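Flavin-dependent monooxygenase, oxygenase subunit HsaA (Rhodococcus sp., PDB 2RFQ) catalyses the FMNH2- and O2-dependent ortho-hydroxylation of the phenolic steroid intermediate 3-HSA to the catechol 3,4-DHSA during bacterial cholesterol breakdown. Local coordinates at residues P55-G60 with E222-P227; Q62-L67 with D303-L308; H95-S100 with P227-P232; E105-W108 with D113-I116. One frame throughout, in Å; residues are numbered along the deposited sequence.

Contact 1. Residues P55-G60 with E222-P227; sequences PEQWGG and ERNTAP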
loop_
_atom_site.group_PDB
_atom_site.type_symbol
_atom_site.label_atom_id
_atom_site.label_comp_id
_atom_site.label_asym_id
_atom_site.label_seq_id
_atom_site.Cartn_x
_atom_site.Cartn_y
_atom_site.Cartn_z
ATOM N N PRO A 55 -34.055 24.921 9.676
ATOM C CA PRO A 55 -34.758 25.088 10.974
ATOM C C PRO A 55 -36.260 24.825 10.925
ATOM O O PRO A 55 -36.915 25.044 9.889
ATOM C CB PRO A 55 -34.442 26.544 11.372
ATOM C CG PRO A 55 -33.095 26.811 10.690
ATOM C CD PRO A 55 -33.263 26.127 9.335
ATOM N N GLU A 56 -36.784 24.325 12.041
ATOM C CA GLU A 56 -38.217 24.097 12.157
ATOM C C GLU A 56 -39.035 25.365 11.842
ATOM O O GLU A 56 -40.123 25.278 11.262
ATOM C CB GLU A 56 -38.532 23.565 13.550
ATOM C CG GLU A 56 -40.000 23.203 13.763
ATOM C CD GLU A 56 -40.842 24.380 14.201
ATOM O OE1 GLU A 56 -40.277 25.380 14.696
ATOM O OE2 GLU A 56 -42.085 24.292 14.061
ATOM N N GLN A 57 -38.514 26.543 12.198
ATOM C CA GLN A 57 -39.305 27.780 12.007
ATOM C C GLN A 57 -39.570 28.053 10.524
ATOM O O GLN A 57 -40.514 28.773 10.183
ATOM C CB GLN A 57 -38.646 28.995 12.673
ATOM C CG GLN A 57 -37.345 29.441 12.049
ATOM C CD GLN A 57 -36.949 30.831 12.501
ATOM O OE1 GLN A 57 -37.752 31.789 12.406
ATOM N NE2 GLN A 57 -35.718 30.960 12.983
ATOM N N TRP A 58 -38.747 27.466 9.648
ATOM C CA TRP A 58 -38.873 27.655 8.198
ATOM C C TRP A 58 -39.478 26.410 7.512
ATOM O O TRP A 58 -39.401 26.252 6.291
ATOM C CB TRP A 58 -37.505 28.017 7.568
ATOM C CG TRP A 58 -36.890 29.228 8.172
ATOM C CD1 TRP A 58 -35.750 29.283 8.931
ATOM C CD2 TRP A 58 -37.408 30.566 8.129
ATOM N NE1 TRP A 58 -35.516 30.583 9.339
ATOM C CE2 TRP A 58 -36.521 31.384 8.860
ATOM C CE3 TRP A 58 -38.518 31.156 7.515
ATOM C CZ2 TRP A 58 -36.722 32.764 9.012
ATOM C CZ3 TRP A 58 -38.726 32.527 7.670
ATOM C CH2 TRP A 58 -37.830 33.313 8.417
ATOM N N GLY A 59 -40.065 25.520 8.306
ATOM C CA GLY A 59 -40.681 24.310 7.778
ATOM C C GLY A 59 -39.700 23.160 7.611
ATOM O O GLY A 59 -40.014 22.174 6.955
ATOM N N GLY A 60 -38.530 23.279 8.239
ATOM C CA GLY A 60 -37.469 22.268 8.098
ATOM C C GLY A 60 -37.488 21.191 9.165
ATOM O O GLY A 60 -38.236 21.281 10.160
ATOM N N GLU A 222 -30.056 31.934 18.731
ATOM C CA GLU A 222 -30.998 32.451 19.734
ATOM C C GLU A 222 -32.380 31.833 19.516
ATOM O O GLU A 222 -33.018 31.349 20.457
ATOM C CB GLU A 222 -31.068 33.980 19.680
ATOM C CG GLU A 222 -32.009 34.564 20.722
ATOM C CD GLU A 222 -32.183 36.089 20.614
ATOM O OE1 GLU A 222 -31.668 36.708 19.648
ATOM O OE2 GLU A 222 -32.869 36.659 21.491
ATOM N N ARG A 223 -32.817 31.822 18.260
ATOM C CA ARG A 223 -34.108 31.236 17.905
ATOM C C ARG A 223 -33.984 29.803 17.384
ATOM O O ARG A 223 -34.892 29.003 17.563
ATOM C CB ARG A 223 -34.850 32.141 16.909
ATOM C CG ARG A 223 -35.233 33.492 17.514
ATOM C CD ARG A 223 -36.241 34.268 16.671
ATOM N NE ARG A 223 -37.221 33.377 16.046
ATOM C CZ ARG A 223 -38.363 33.772 15.490
ATOM N NH1 ARG A 223 -38.691 35.062 15.482
ATOM N NH2 ARG A 223 -39.182 32.869 14.955
ATOM N N ASN A 224 -32.864 29.478 16.730
ATOM C CA ASN A 224 -32.673 28.124 16.218
ATOM C C ASN A 224 -31.890 27.303 17.244
ATOM O O ASN A 224 -30.661 27.206 17.188
ATOM C CB ASN A 224 -31.991 28.149 14.844
ATOM C CG ASN A 224 -32.841 28.841 13.786
ATOM O OD1 ASN A 224 -34.063 28.704 13.774
ATOM N ND2 ASN A 224 -32.193 29.578 12.882
ATOM N N THR A 225 -32.633 26.735 18.189
ATOM C CA THR A 225 -32.048 26.146 19.398
ATOM C C THR A 225 -31.770 24.641 19.272
ATOM O O THR A 225 -31.242 24.025 20.230
ATOM C CB THR A 225 -32.971 26.384 20.634
ATOM O OG1 THR A 225 -34.224 25.740 20.385
ATOM C CG2 THR A 225 -33.211 27.886 20.853
ATOM N N ALA A 226 -32.117 24.043 18.123
ATOM C CA ALA A 226 -31.940 22.595 17.946
ATOM C C ALA A 226 -30.458 22.210 18.118
ATOM O O ALA A 226 -29.563 22.973 17.715
ATOM C CB ALA A 226 -32.453 22.129 16.598
ATOM N N PRO A 227 -30.191 21.048 18.740
ATOM C CA PRO A 227 -28.778 20.683 18.990
ATOM C C PRO A 227 -27.930 20.540 17.724
ATOM O O PRO A 227 -26.713 20.739 17.787
ATOM C CB PRO A 227 -28.869 19.356 19.763
ATOM C CG PRO A 227 -30.280 18.811 19.425
ATOM C CD PRO A 227 -31.123 20.065 19.350
HETATM O O HOH W 1 -36.319 27.089 14.258
#

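Contact 2. Residues Q62-L67 with D303-L308; sequences QADPVL and DEYALL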
loop_
_atom_site.group_PDB
_atom_site.type_symbol
_atom_site.label_atom_id
_atom_site.label_comp_id
_atom_site.label_asym_id
_atom_site.label_seq_id
_atom_site.Cartn_x
_atom_site.Cartn_y
_atom_site.Cartn_z
ATOM N N GLN A 62 -34.690 20.205 10.889
ATOM C CA GLN A 62 -33.550 20.345 11.829
ATOM C C GLN A 62 -33.069 18.991 12.360
ATOM O O GLN A 62 -33.022 18.730 13.573
ATOM C CB GLN A 62 -33.848 21.335 12.962
ATOM C CG GLN A 62 -35.174 21.115 13.670
ATOM C CD GLN A 62 -35.482 22.228 14.635
ATOM O OE1 GLN A 62 -35.293 23.416 14.323
ATOM N NE2 GLN A 62 -35.965 21.858 15.836
ATOM N N ALA A 63 -32.717 18.124 11.416
ATOM C CA ALA A 63 -32.609 16.693 11.644
ATOM C C ALA A 63 -31.332 16.303 12.366
ATOM O O ALA A 63 -30.359 17.062 12.369
ATOM C CB ALA A 63 -32.671 15.959 10.299
ATOM N N ASP A 64 -31.348 15.116 12.964
ATOM C CA ASP A 64 -30.127 14.367 13.302
ATOM C C ASP A 64 -29.185 14.430 12.082
ATOM O O ASP A 64 -29.573 14.063 10.976
ATOM C CB ASP A 64 -30.572 12.917 13.577
ATOM C CG ASP A 64 -29.445 11.998 14.029
ATOM O OD1 ASP A 64 -28.257 12.246 13.732
ATOM O OD2 ASP A 64 -29.793 11.009 14.697
ATOM N N PRO A 65 -27.950 14.934 12.262
ATOM C CA PRO A 65 -27.051 15.084 11.106
ATOM C C PRO A 65 -26.723 13.773 10.423
ATOM O O PRO A 65 -26.431 13.786 9.222
ATOM C CB PRO A 65 -25.796 15.780 11.686
ATOM C CG PRO A 65 -25.872 15.493 13.167
ATOM C CD PRO A 65 -27.343 15.418 13.514
ATOM N N VAL A 66 -26.811 12.651 11.149
ATOM C CA VAL A 66 -26.554 11.348 10.508
ATOM C C VAL A 66 -27.624 11.081 9.439
ATOM O O VAL A 66 -27.336 10.513 8.400
ATOM C CB VAL A 66 -26.415 10.188 11.500
ATOM C CG1 VAL A 66 -26.276 8.853 10.747
ATOM C CG2 VAL A 66 -25.180 10.426 12.392
ATOM N N LEU A 67 -28.855 11.493 9.693
ATOM C CA LEU A 67 -29.901 11.331 8.676
ATOM C C LEU A 67 -29.527 12.114 7.410
ATOM O O LEU A 67 -29.641 11.589 6.301
ATOM C CB LEU A 67 -31.255 11.800 9.227
ATOM C CG LEU A 67 -32.382 11.880 8.181
ATOM C CD1 LEU A 67 -32.703 10.572 7.499
ATOM C CD2 LEU A 67 -33.653 12.428 8.820
ATOM N N ASP A 303 -21.473 10.565 17.560
ATOM C CA ASP A 303 -20.902 10.798 18.887
ATOM C C ASP A 303 -20.952 12.268 19.254
ATOM O O ASP A 303 -21.339 12.628 20.378
ATOM C CB ASP A 303 -19.470 10.266 18.944
ATOM C CG ASP A 303 -19.408 8.739 18.959
ATOM O OD1 ASP A 303 -20.461 8.067 18.960
ATOM O OD2 ASP A 303 -18.283 8.219 19.021
ATOM N N GLU A 304 -20.587 13.143 18.314
ATOM C CA GLU A 304 -20.682 14.581 18.597
ATOM C C GLU A 304 -22.129 14.956 18.923
ATOM O O GLU A 304 -22.404 15.653 19.906
ATOM C CB GLU A 304 -20.173 15.420 17.422
ATOM C CG GLU A 304 -18.694 15.163 17.046
ATOM C CD GLU A 304 -18.186 16.078 15.964
ATOM O OE1 GLU A 304 -18.984 16.847 15.388
ATOM O OE2 GLU A 304 -16.962 16.018 15.672
ATOM N N TYR A 305 -23.057 14.477 18.097
ATOM C CA TYR A 305 -24.471 14.865 18.218
ATOM C C TYR A 305 -25.059 14.357 19.527
ATOM O O TYR A 305 -25.818 15.065 20.196
ATOM C CB TYR A 305 -25.263 14.313 17.030
ATOM C CG TYR A 305 -26.687 14.797 16.961
ATOM C CD1 TYR A 305 -26.987 16.172 16.842
ATOM C CD2 TYR A 305 -27.748 13.880 17.002
ATOM C CE1 TYR A 305 -28.313 16.621 16.767
ATOM C CE2 TYR A 305 -29.064 14.314 16.916
ATOM C CZ TYR A 305 -29.344 15.673 16.801
ATOM O OH TYR A 305 -30.653 16.081 16.727
ATOM N N ALA A 306 -24.701 13.126 19.894
ATOM C CA ALA A 306 -25.193 12.559 21.173
ATOM C C ALA A 306 -24.778 13.423 22.359
ATOM O O ALA A 306 -25.558 13.616 23.304
ATOM C CB ALA A 306 -24.695 11.134 21.360
ATOM N N LEU A 307 -23.543 13.933 22.322
ATOM C CA LEU A 307 -23.074 14.779 23.414
ATOM C C LEU A 307 -23.903 16.057 23.470
ATOM O O LEU A 307 -24.316 16.480 24.533
ATOM C CB LEU A 307 -21.576 15.077 23.269
ATOM C CG LEU A 307 -20.665 13.879 23.501
ATOM C CD1 LEU A 307 -19.279 14.186 22.938
ATOM C CD2 LEU A 307 -20.577 13.620 25.008
ATOM N N LEU A 308 -24.158 16.667 22.313
ATOM C CA LEU A 308 -24.942 17.885 22.253
ATOM C C LEU A 308 -26.367 17.666 22.766
ATOM O O LEU A 308 -26.890 18.482 23.506
ATOM C CB LEU A 308 -24.977 18.448 20.836
ATOM C CG LEU A 308 -23.586 18.928 20.355
ATOM C CD1 LEU A 308 -23.698 19.274 18.870
ATOM C CD2 LEU A 308 -23.148 20.141 21.166
HETATM O O HOH W 2 -31.399 18.724 15.988
#

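Contact 3. Residues H95-S100 with P227-P232; sequences HLALFS and PVYKMP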
loop_
_atom_site.group_PDB
_atom_site.type_symbol
_atom_site.label_atom_id
_atom_site.label_comp_id
_atom_site.label_asym_id
_atom_site.label_seq_id
_atom_site.Cartn_x
_atom_site.Cartn_y
_atom_site.Cartn_z
ATOM N N HIS A 95 -25.993 26.156 7.582
ATOM C CA HIS A 95 -25.166 27.360 7.777
ATOM C C HIS A 95 -26.041 28.607 7.943
ATOM O O HIS A 95 -25.808 29.421 8.850
ATOM C CB HIS A 95 -24.191 27.538 6.595
ATOM C CG HIS A 95 -23.129 28.576 6.834
ATOM N ND1 HIS A 95 -22.249 28.965 5.849
ATOM C CD2 HIS A 95 -22.796 29.291 7.941
ATOM C CE1 HIS A 95 -21.418 29.879 6.330
ATOM N NE2 HIS A 95 -21.717 30.083 7.603
ATOM N N LEU A 96 -27.081 28.739 7.117
ATOM C CA LEU A 96 -27.929 29.925 7.210
ATOM C C LEU A 96 -28.659 30.032 8.552
ATOM O O LEU A 96 -28.962 31.129 9.004
ATOM C CB LEU A 96 -28.928 29.983 6.052
ATOM C CG LEU A 96 -29.690 31.307 5.913
ATOM C CD1 LEU A 96 -28.759 32.485 5.674
ATOM C CD2 LEU A 96 -30.763 31.234 4.806
ATOM N N ALA A 97 -28.950 28.894 9.181
ATOM C CA ALA A 97 -29.586 28.866 10.504
ATOM C C ALA A 97 -28.773 29.616 11.558
ATOM O O ALA A 97 -29.310 29.977 12.599
ATOM C CB ALA A 97 -29.778 27.427 10.949
ATOM N N LEU A 98 -27.473 29.798 11.283
ATOM C CA LEU A 98 -26.562 30.451 12.213
ATOM C C LEU A 98 -26.499 31.959 11.984
ATOM O O LEU A 98 -26.093 32.701 12.885
ATOM C CB LEU A 98 -25.154 29.839 12.143
ATOM C CG LEU A 98 -25.026 28.318 12.330
ATOM C CD1 LEU A 98 -23.596 27.854 12.042
ATOM C CD2 LEU A 98 -25.413 27.949 13.735
ATOM N N PHE A 99 -26.912 32.413 10.797
ATOM C CA PHE A 99 -26.955 33.844 10.511
ATOM C C PHE A 99 -28.076 34.489 11.335
ATOM O O PHE A 99 -28.932 33.799 11.911
ATOM C CB PHE A 99 -27.216 34.134 9.022
ATOM C CG PHE A 99 -25.999 33.998 8.126
ATOM C CD1 PHE A 99 -25.447 35.119 7.489
ATOM C CD2 PHE A 99 -25.453 32.735 7.859
ATOM C CE1 PHE A 99 -24.344 34.978 6.601
ATOM C CE2 PHE A 99 -24.351 32.594 6.989
ATOM C CZ PHE A 99 -23.808 33.708 6.351
ATOM N N SER A 100 -28.076 35.816 11.357
ATOM C CA SER A 100 -29.123 36.565 12.050
ATOM C C SER A 100 -30.507 36.142 11.559
ATOM O O SER A 100 -30.683 35.736 10.383
ATOM C CB SER A 100 -28.927 38.067 11.809
ATOM O OG SER A 100 -29.209 38.378 10.448
ATOM N N PRO A 227 -30.191 21.048 18.740
ATOM C CA PRO A 227 -28.778 20.683 18.990
ATOM C C PRO A 227 -27.930 20.540 17.724
ATOM O O PRO A 227 -26.713 20.739 17.787
ATOM C CB PRO A 227 -28.869 19.356 19.763
ATOM C CG PRO A 227 -30.280 18.811 19.425
ATOM C CD PRO A 227 -31.123 20.065 19.350
ATOM N N VAL A 228 -28.542 20.230 16.584
ATOM C CA VAL A 228 -27.744 20.087 15.361
ATOM C C VAL A 228 -26.975 21.388 15.025
ATOM O O VAL A 228 -25.875 21.329 14.450
ATOM C CB VAL A 228 -28.599 19.602 14.151
ATOM C CG1 VAL A 228 -29.603 20.677 13.701
ATOM C CG2 VAL A 228 -27.694 19.189 12.985
ATOM N N TYR A 229 -27.520 22.551 15.414
ATOM C CA TYR A 229 -26.863 23.830 15.059
ATOM C C TYR A 229 -25.669 24.160 15.962
ATOM O O TYR A 229 -24.969 25.149 15.713
ATOM C CB TYR A 229 -27.870 25.001 14.973
ATOM C CG TYR A 229 -28.973 24.680 14.010
ATOM C CD1 TYR A 229 -28.685 24.438 12.655
ATOM C CD2 TYR A 229 -30.292 24.536 14.443
ATOM C CE1 TYR A 229 -29.674 24.050 11.749
ATOM C CE2 TYR A 229 -31.292 24.182 13.556
ATOM C CZ TYR A 229 -30.987 23.949 12.210
ATOM O OH TYR A 229 -31.961 23.575 11.325
ATOM N N LYS A 230 -25.418 23.324 16.977
ATOM C CA LYS A 230 -24.255 23.507 17.855
ATOM C C LYS A 230 -23.096 22.599 17.404
ATOM O O LYS A 230 -22.030 22.571 18.039
ATOM C CB LYS A 230 -24.638 23.255 19.310
ATOM C CG LYS A 230 -25.645 24.286 19.778
ATOM C CD LYS A 230 -26.043 24.088 21.226
ATOM C CE LYS A 230 -26.897 25.280 21.686
ATOM N NZ LYS A 230 -28.286 25.260 21.121
HETATM N N MSE A 231 -23.324 21.841 16.329
HETATM C CA MSE A 231 -22.256 20.989 15.784
HETATM C C MSE A 231 -21.108 21.846 15.243
HETATM O O MSE A 231 -21.359 22.898 14.683
HETATM C CB MSE A 231 -22.788 20.096 14.657
HETATM C CG MSE A 231 -23.792 19.071 15.140
HETATM SE SE MSE A 231 -22.887 17.490 15.887
HETATM C CE MSE A 231 -22.136 16.768 14.204
ATOM N N PRO A 232 -19.853 21.380 15.405
ATOM C CA PRO A 232 -18.708 22.141 14.917
ATOM C C PRO A 232 -18.616 22.158 13.395
ATOM O O PRO A 232 -18.773 21.112 12.765
ATOM C CB PRO A 232 -17.498 21.415 15.551
ATOM C CG PRO A 232 -17.948 20.025 15.751
ATOM C CD PRO A 232 -19.443 20.144 16.098
#

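Contact 4. Residues E105-W108 with D113-I116; sequences EDVW and DVRI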
loop_
_atom_site.group_PDB
_atom_site.type_symbol
_atom_site.label_atom_id
_atom_site.label_comp_id
_atom_site.label_asym_id
_atom_site.label_seq_id
_atom_site.Cartn_x
_atom_site.Cartn_y
_atom_site.Cartn_z
ATOM N N GLU A 105 -34.823 35.609 7.310
ATOM C CA GLU A 105 -36.044 36.195 6.781
ATOM C C GLU A 105 -35.816 36.728 5.350
ATOM O O GLU A 105 -36.653 36.534 4.464
ATOM C CB GLU A 105 -36.557 37.302 7.715
ATOM C CG GLU A 105 -37.775 38.062 7.166
ATOM C CD GLU A 105 -39.083 37.277 7.229
ATOM O OE1 GLU A 105 -39.218 36.368 8.083
ATOM O OE2 GLU A 105 -39.996 37.590 6.421
ATOM N N ASP A 106 -34.677 37.382 5.115
ATOM C CA ASP A 106 -34.333 37.838 3.756
ATOM C C ASP A 106 -34.393 36.721 2.724
ATOM O O ASP A 106 -34.912 36.908 1.624
ATOM C CB ASP A 106 -32.946 38.488 3.726
ATOM C CG ASP A 106 -32.891 39.825 4.448
ATOM O OD1 ASP A 106 -33.941 40.407 4.768
ATOM O OD2 ASP A 106 -31.765 40.292 4.683
ATOM N N VAL A 107 -33.857 35.561 3.102
ATOM C CA VAL A 107 -33.765 34.420 2.209
ATOM C C VAL A 107 -35.075 33.647 2.082
ATOM O O VAL A 107 -35.508 33.341 0.960
ATOM C CB VAL A 107 -32.613 33.490 2.653
ATOM C CG1 VAL A 107 -32.556 32.242 1.783
ATOM C CG2 VAL A 107 -31.275 34.278 2.602
ATOM N N TRP A 108 -35.693 33.347 3.224
ATOM C CA TRP A 108 -36.806 32.390 3.271
ATOM C C TRP A 108 -38.163 33.002 3.614
ATOM O O TRP A 108 -39.181 32.286 3.645
ATOM C CB TRP A 108 -36.501 31.278 4.284
ATOM C CG TRP A 108 -35.441 30.285 3.836
ATOM C CD1 TRP A 108 -35.255 29.780 2.568
ATOM C CD2 TRP A 108 -34.468 29.645 4.669
ATOM N NE1 TRP A 108 -34.194 28.885 2.561
ATOM C CE2 TRP A 108 -33.698 28.783 3.836
ATOM C CE3 TRP A 108 -34.154 29.731 6.036
ATOM C CZ2 TRP A 108 -32.649 27.997 4.335
ATOM C CZ3 TRP A 108 -33.111 28.946 6.534
ATOM C CH2 TRP A 108 -32.369 28.088 5.684
ATOM N N ASP A 113 -38.361 27.267 0.242
ATOM C CA ASP A 113 -37.609 26.341 -0.635
ATOM C C ASP A 113 -36.424 26.999 -1.345
ATOM O O ASP A 113 -35.748 26.364 -2.136
ATOM C CB ASP A 113 -38.541 25.705 -1.680
ATOM C CG ASP A 113 -39.545 24.765 -1.062
ATOM O OD1 ASP A 113 -39.133 23.784 -0.403
ATOM O OD2 ASP A 113 -40.754 25.021 -1.225
ATOM N N VAL A 114 -36.182 28.279 -1.090
ATOM C CA VAL A 114 -35.044 28.948 -1.733
ATOM C C VAL A 114 -33.720 28.249 -1.350
ATOM O O VAL A 114 -33.554 27.818 -0.210
ATOM C CB VAL A 114 -35.035 30.447 -1.370
ATOM C CG1 VAL A 114 -33.685 31.098 -1.689
ATOM C CG2 VAL A 114 -36.192 31.154 -2.102
ATOM N N ARG A 115 -32.803 28.152 -2.317
ATOM C CA ARG A 115 -31.502 27.503 -2.143
ATOM C C ARG A 115 -30.365 28.526 -2.213
ATOM O O ARG A 115 -30.496 29.612 -2.810
ATOM C CB ARG A 115 -31.288 26.438 -3.216
ATOM C CG ARG A 115 -32.158 25.202 -3.020
ATOM C CD ARG A 115 -31.877 24.173 -4.100
ATOM N NE ARG A 115 -32.529 24.463 -5.375
ATOM C CZ ARG A 115 -33.793 24.125 -5.661
ATOM N NH1 ARG A 115 -34.574 23.531 -4.742
ATOM N NH2 ARG A 115 -34.297 24.418 -6.859
ATOM N N ILE A 116 -29.254 28.134 -1.613
ATOM C CA ILE A 116 -28.075 28.995 -1.476
ATOM C C ILE A 116 -26.893 28.169 -1.967
ATOM O O ILE A 116 -26.819 26.976 -1.650
ATOM C CB ILE A 116 -27.860 29.322 0.047
ATOM C CG1 ILE A 116 -29.066 30.069 0.630
ATOM C CG2 ILE A 116 -26.614 30.161 0.294
ATOM C CD1 ILE A 116 -29.958 29.174 1.459
#

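Contact 1. Residues P55-G60 with E222-P227
Arg223 opens the contact by laying its guanidinium close to the amide of Gln57, the two flat groups turned only 9° from parallel. The bend at chi3 (37°) swings the end of the arginine over to the amide, where NH2 of Arg223 comes to 3.1 Å from OE1 of Gln57. The angle is too poor for a hydrogen bond, so this is a polar contact on the exposed side; OE1 takes its bond from Gln101 on helix 101-108.

Next, buried Asn224 shares the main bond with Gln57. Its OD1 accepts from NE2 of Gln57 at 2.9 Å, a fairly straight bond (161°); this oxygen lies close to the amide plane of Gln57, while NE2 meets the asparagine carbonyl tilted out of its plane. Gln57 reaches it with CG tucked between its own backbone N and carbonyl carbon and the chain extended beyond. A water gives a second bond to OD1 of Asn224, at 2.8 Å, and accepts from the backbone N of Gln57, so side chain and main chain of one residue converge on one oxygen. Pro55 packs obliquely against the same amide, its CB 3.3 Å from OD1 of Asn224 and its CG 3.6 Å from ND2. That ND2 donates to Ala97 O and Gln104 OE1.

The asparagine thus joins the 222-227 loop, which leads toward helix 233-266, to the 55-60 loop of the acyl-CoA dehydrogenase-type N-terminal domain, to the turn at Ala97 and to helix 101-108. Both ends of the amide are engaged, which is likely to fix its orientation, and the buried polar atoms are satisfied without formal charge.

Contact 2. Residues Q62-L67 with D303-L308
The ring of Tyr305 carries Pro65 on one face: CD of Pro65 stands 3.4 Å from the ring centroid, only 12° off the normal, a close CH-pi contact. At the edge of the ring, in its plane, lies a water 2.8 Å from Tyr305 OH; this water donates to Gln62 O and so ties the phenol to the backbone of the loop. The carboxylate of Asp64 approaches obliquely, its plane 29° from that of the ring, with OD1 of Asp64 3.7 Å from Tyr305 CD2.

Tyr305 leaves helix 277-309 with CG opposite its backbone N (chi1 -173°), which carries the ring across to the start of helix 65-76. Asp64 is the N-cap of that helix: its OD1 accepts from Val66 N at 3.0 Å, met from above the carboxylate plane. Replacing Tyr305 with a serine would probably leave Pro65 without its aromatic platform and the water without its phenol partner.

The contact joins a helix of the N-terminal domain to one of the C-terminal domain of this acyl-CoA dehydrogenase-like fold. Its chemistry is mainly dispersion and CH-pi attraction, with the polar link made through water; one oxygen of the carboxylate beside the ring caps the helix.

Contact 3. Residues H95-S100 with P227-P232
Tyr229, Ala97 and Leu98 carry this buried contact, and the tyrosine ring is its main surface. The methyl CB of Ala97 rests over one face of that ring, set off toward the rim, 3.5 Å from Tyr229 CE1 and 3.8 Å from the ring centroid, a CH-pi contact 26° from the normal. Val228 CG1 lies over the centre of the opposite face, so the ring is sandwiched between an aliphatic group from its own segment and one from across the contact. The polar end of the tyrosine goes beyond both segments: OH is hydrogen-bonded to Leu53 O.

Leu98 meets the root of the same residue. With CG beside its own backbone N (chi1 -54°), Leu98 turns its CD2 branch to Tyr229, 4.0 Å from CB and 3.5 Å from Tyr229 O.

Both alanine and leucine belong to a type I beta turn, Leu96 to Phe99, at the end region of helix 80-96, whereas Tyr229 sits in a short 3-10 segment ahead of the long helix 233-266. The helical N-terminal domain here meets the chain leading into the C-terminal helices. A leucine in place of Tyr229 would probably leave Leu53 O without its phenol partner and take the flat face away from Ala97 CB. His95 bonds through ND1 to the hydroxyl of Tyr120, a probable FMN-binding residue by similarity.

Contact 4. Residues E105-W108 with D113-I116
Trp108 has CG beside its backbone N (chi1 -73°) and its indole turned by chi2 of -38°, which points NE1 at the chain of the 113-116 segment. There NE1 of Trp108 donates to Val114 O at 3.0 Å, with an N-H...O angle of 161°; the oxygen lies almost exactly in the indole plane, while the donor is tilted from the carbonyl plane. In both valines CG1 is opposite the backbone N, and these two branches meet, Val107 CG1 to Val114 CG1 at 3.8 Å.

Val107 CG1 also lies over one face of the Trp108 ring, toward its rim, and touches Ile116 CD1 at 4.0 Å. The isoleucine's CD1 is shared, since it comes within 4.1 Å of Trp108 CZ2 as well, an oblique approach to the indole. Val114 CB sits 4.0 Å from Trp108 CD1, and it lies 3.7 Å from the backbone O of Val107.

The segments flank a short connection that takes the chain from helix 101-108 to strand 116-119, where the N-terminal helices give way to the beta domain. Trp150 of strand 150-159 packs on Val107, Val114 and Ile116. Ile116 lies about 6 Å, side chain to side chain, from Ser118, probably an FMN-binding residue by similarity. A single indole N-H bond thus satisfies a backbone carbonyl beside an otherwise apolar cluster, which is likely to restrict the rotation of the indole and to hold the connection against it.

Along the chain the first segments come in the order 55-60, 62-67, 95-100 and 105-108, all from the N-terminal helical domain, while their partners lie in the connection to the beta domain (113-116), in the loop before helix 233-266 (222-232) and on helix 277-309 (303-308). Contact 4 is nested within the loops closed by the other three. Contacts 1 and 3 have centres about 9 Å apart and share Pro227; contact 2 touches both, whereas contacts 2 and 4 stand about 24 Å apart, centre to centre, without touching. Together they pack the N-terminal domain against the chain entering the beta domain, the loop before helix 233-266 and helix 277-309.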